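Local coordinates for protein Adhesin/invasin TibA autotransporter (Escherichia coli, PDB 4Q1Q) that mediates bacterial adhesion to and invasion of human intestinal epithelial cells as well as cell aggregation, and enhances biofilm formation, at residues 36-41 with 55-60. Residues are numbered along the deposited sequence; the frame is centred on the assembly and turned at random.
Sequences NTTINS and STTINI. With 289 (D-glycero-alpha-D-manno-heptopyranose), chain B; 289 (D-glycero-alpha-D-manno-heptopyranose), chain E.
T38 pairs with T57 and I39 with I58 as parallel strand neighbours, and the two segments run nearly parallel with a matched register from N36–S55 to S41–I60. Three backbone hydrogen bonds join them: T57 N to T37 O, I39 N to T57 O at 2.7 Å, and N59 N to I39 O. T57 thus uses both its N-H and its C=O on the preceding turn. N40 and N59 lie side by side and point the same way. N59 ND2 gives a hydrogen bond to N40 OD1, 2.8 Å long and 165° at the hydrogen. It lies in the carbonyl plane of N40 and almost in the amide plane of N59, although the two amides are tilted 40° apart. A weak bond from N78 ND2 to N59 OD1 carries this asparagine ladder on to the next turn. Such a ladder is characteristic of the parallel beta-helix, here part of the passenger region of the autotransporter. Paired residues are 19 positions apart in sequence, one turn of the beta-helix. T38 and T57 lie side by side on the same face as the ladder, with CG2 to CG2 at 3.9 Å. T38 CG2 also sits 3.4 Å from N59 ND2. I39 and I58 turn to the other face, into the interior, I39 beside Q45 and Q64 and I58 beside Q64. I39 CD1 reaches I58 CG1 at 4.1 Å. The same methyl presses on T56 CG2 at 3.4 Å, a tight contact. With chi1 at -52°, the T56 methyl lies opposite the backbone N and meets the end of I39. The contact also carries two O-linked heptoses. S55 OG is bonded to C1 of one sugar and S41 OG to C1 of the other, each at 1.3 Å.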
loop_
_atom_site.group_PDB
_atom_site.type_symbol
_atom_site.label_atom_id
_atom_site.label_comp_id
_atom_site.label_asym_id
_atom_site.label_seq_id
_atom_site.Cartn_x
_atom_site.Cartn_y
_atom_site.Cartn_z
ATOM N N ASN A 36 -23.244 -0.128 -14.067
ATOM C CA ASN A 36 -22.761 0.963 -14.918
ATOM C C ASN A 36 -23.310 2.333 -14.519
ATOM O O ASN A 36 -23.625 3.151 -15.382
ATOM C CB ASN A 36 -23.094 0.700 -16.392
ATOM C CG ASN A 36 -21.977 0.011 -17.158
ATOM O OD1 ASN A 36 -20.793 0.135 -16.836
ATOM N ND2 ASN A 36 -22.356 -0.698 -18.218
ATOM N N THR A 37 -23.449 2.575 -13.217
ATOM C CA THR A 37 -23.811 3.901 -12.732
ATOM C C THR A 37 -22.666 4.883 -12.950
ATOM O O THR A 37 -21.493 4.521 -12.849
ATOM C CB THR A 37 -24.143 3.881 -11.237
ATOM O OG1 THR A 37 -24.998 2.773 -10.941
ATOM C CG2 THR A 37 -24.821 5.178 -10.844
ATOM N N THR A 38 -23.012 6.121 -13.283
ATOM C CA THR A 38 -22.021 7.179 -13.406
ATOM C C THR A 38 -22.372 8.226 -12.359
ATOM O O THR A 38 -23.459 8.796 -12.437
ATOM C CB THR A 38 -22.015 7.800 -14.817
ATOM O OG1 THR A 38 -21.788 6.781 -15.800
ATOM C CG2 THR A 38 -20.928 8.856 -14.951
ATOM N N ILE A 39 -21.485 8.438 -11.383
ATOM C CA ILE A 39 -21.700 9.396 -10.295
ATOM C C ILE A 39 -20.940 10.690 -10.567
ATOM O O ILE A 39 -19.705 10.721 -10.552
ATOM C CB ILE A 39 -21.282 8.883 -8.897
ATOM C CG1 ILE A 39 -21.888 7.508 -8.581
ATOM C CG2 ILE A 39 -21.725 9.887 -7.841
ATOM C CD1 ILE A 39 -21.247 6.759 -7.428
ATOM N N ASN A 40 -21.691 11.753 -10.830
ATOM C CA ASN A 40 -21.098 13.056 -11.112
ATOM C C ASN A 40 -21.346 14.034 -9.971
ATOM O O ASN A 40 -22.043 13.714 -9.001
ATOM C CB ASN A 40 -21.605 13.600 -12.450
ATOM C CG ASN A 40 -21.064 12.828 -13.635
ATOM O OD1 ASN A 40 -20.109 12.060 -13.527
ATOM N ND2 ASN A 40 -21.682 13.037 -14.787
ATOM N N SER A 41 -20.753 15.216 -10.121
ATOM C CA SER A 41 -20.643 16.206 -9.051
ATOM C C SER A 41 -21.944 16.363 -8.271
ATOM O O SER A 41 -23.007 16.560 -8.861
ATOM C CB SER A 41 -20.200 17.555 -9.631
ATOM O OG SER A 41 -19.605 18.400 -8.655
ATOM N N SER A 55 -19.586 -1.823 -11.512
ATOM C CA SER A 55 -19.167 -1.013 -12.653
ATOM C C SER A 55 -19.507 0.470 -12.506
ATOM O O SER A 55 -19.752 1.169 -13.494
ATOM C CB SER A 55 -19.806 -1.545 -13.940
ATOM O OG SER A 55 -19.579 -2.932 -14.150
ATOM N N THR A 56 -19.528 0.943 -11.265
ATOM C CA THR A 56 -19.838 2.340 -11.014
ATOM C C THR A 56 -18.658 3.194 -11.428
ATOM O O THR A 56 -17.526 2.852 -11.084
ATOM C CB THR A 56 -20.104 2.574 -9.532
ATOM O OG1 THR A 56 -21.079 1.632 -9.076
ATOM C CG2 THR A 56 -20.620 3.971 -9.311
ATOM N N THR A 57 -18.935 4.245 -12.196
ATOM C CA THR A 57 -17.939 5.251 -12.564
ATOM C C THR A 57 -18.109 6.477 -11.662
ATOM O O THR A 57 -19.210 7.005 -11.531
ATOM C CB THR A 57 -18.045 5.602 -14.065
ATOM O OG1 THR A 57 -17.254 4.692 -14.847
ATOM C CG2 THR A 57 -17.575 7.018 -14.344
ATOM N N ILE A 58 -17.035 6.926 -11.023
ATOM C CA ILE A 58 -17.108 8.023 -10.051
ATOM C C ILE A 58 -16.267 9.196 -10.538
ATOM O O ILE A 58 -15.038 9.089 -10.635
ATOM C CB ILE A 58 -16.598 7.628 -8.650
ATOM C CG1 ILE A 58 -17.203 6.298 -8.199
ATOM C CG2 ILE A 58 -16.931 8.715 -7.640
ATOM C CD1 ILE A 58 -16.717 5.798 -6.857
ATOM N N ASN A 59 -16.947 10.294 -10.851
ATOM C CA ASN A 59 -16.295 11.480 -11.407
ATOM C C ASN A 59 -16.276 12.642 -10.409
ATOM O O ASN A 59 -16.894 12.589 -9.345
ATOM C CB ASN A 59 -16.945 11.920 -12.730
ATOM C CG ASN A 59 -16.856 10.866 -13.826
ATOM O OD1 ASN A 59 -15.775 10.373 -14.145
ATOM N ND2 ASN A 59 -17.994 10.525 -14.424
ATOM N N ILE A 60 -15.544 13.689 -10.782
ATOM C CA ILE A 60 -15.259 14.850 -9.938
ATOM C C ILE A 60 -16.444 15.228 -9.064
ATOM O O ILE A 60 -17.552 15.429 -9.550
ATOM C CB ILE A 60 -14.796 16.080 -10.760
ATOM C CG1 ILE A 60 -14.646 17.308 -9.855
ATOM C CG2 ILE A 60 -15.736 16.382 -11.923
ATOM C CD1 ILE A 60 -13.501 18.209 -10.263
HETATM O O7 289 B . -17.327 0.472 -19.346
HETATM C C7 289 B . -17.427 -0.123 -18.045
HETATM C C6 289 B . -18.482 -1.228 -18.006
HETATM O O6 289 B . -18.457 -1.983 -19.223
HETATM C C5 289 B . -18.310 -2.182 -16.828
HETATM O O5 289 B . -19.597 -2.692 -16.474
HETATM C C1 289 B . -19.571 -3.522 -15.307
HETATM C C2 289 B . -18.744 -4.796 -15.467
HETATM O O2 289 B . -19.382 -5.768 -16.304
HETATM C C3 289 B . -17.367 -4.409 -16.003
HETATM O O3 289 B . -16.712 -5.595 -16.467
HETATM C C4 289 B . -17.397 -3.369 -17.122
HETATM O O4 289 B . -16.062 -2.898 -17.307
HETATM O O7 289 E . -24.194 22.140 -7.507
HETATM C C7 289 E . -24.337 20.912 -8.228
HETATM C C6 289 E . -23.031 20.459 -8.883
HETATM O O6 289 E . -22.506 21.541 -9.666
HETATM C C5 289 E . -21.955 19.906 -7.938
HETATM O O5 289 E . -20.671 20.225 -8.489
HETATM C C1 289 E . -19.642 19.444 -7.878
HETATM C C2 289 E . -19.489 19.893 -6.428
HETATM O O2 289 E . -19.095 21.267 -6.362
HETATM C C3 289 E . -20.813 19.689 -5.697
HETATM O O3 289 E . -20.721 20.219 -4.365
HETATM C C4 289 E . -21.965 20.338 -6.468
HETATM O O4 289 E . -23.184 19.985 -5.803
#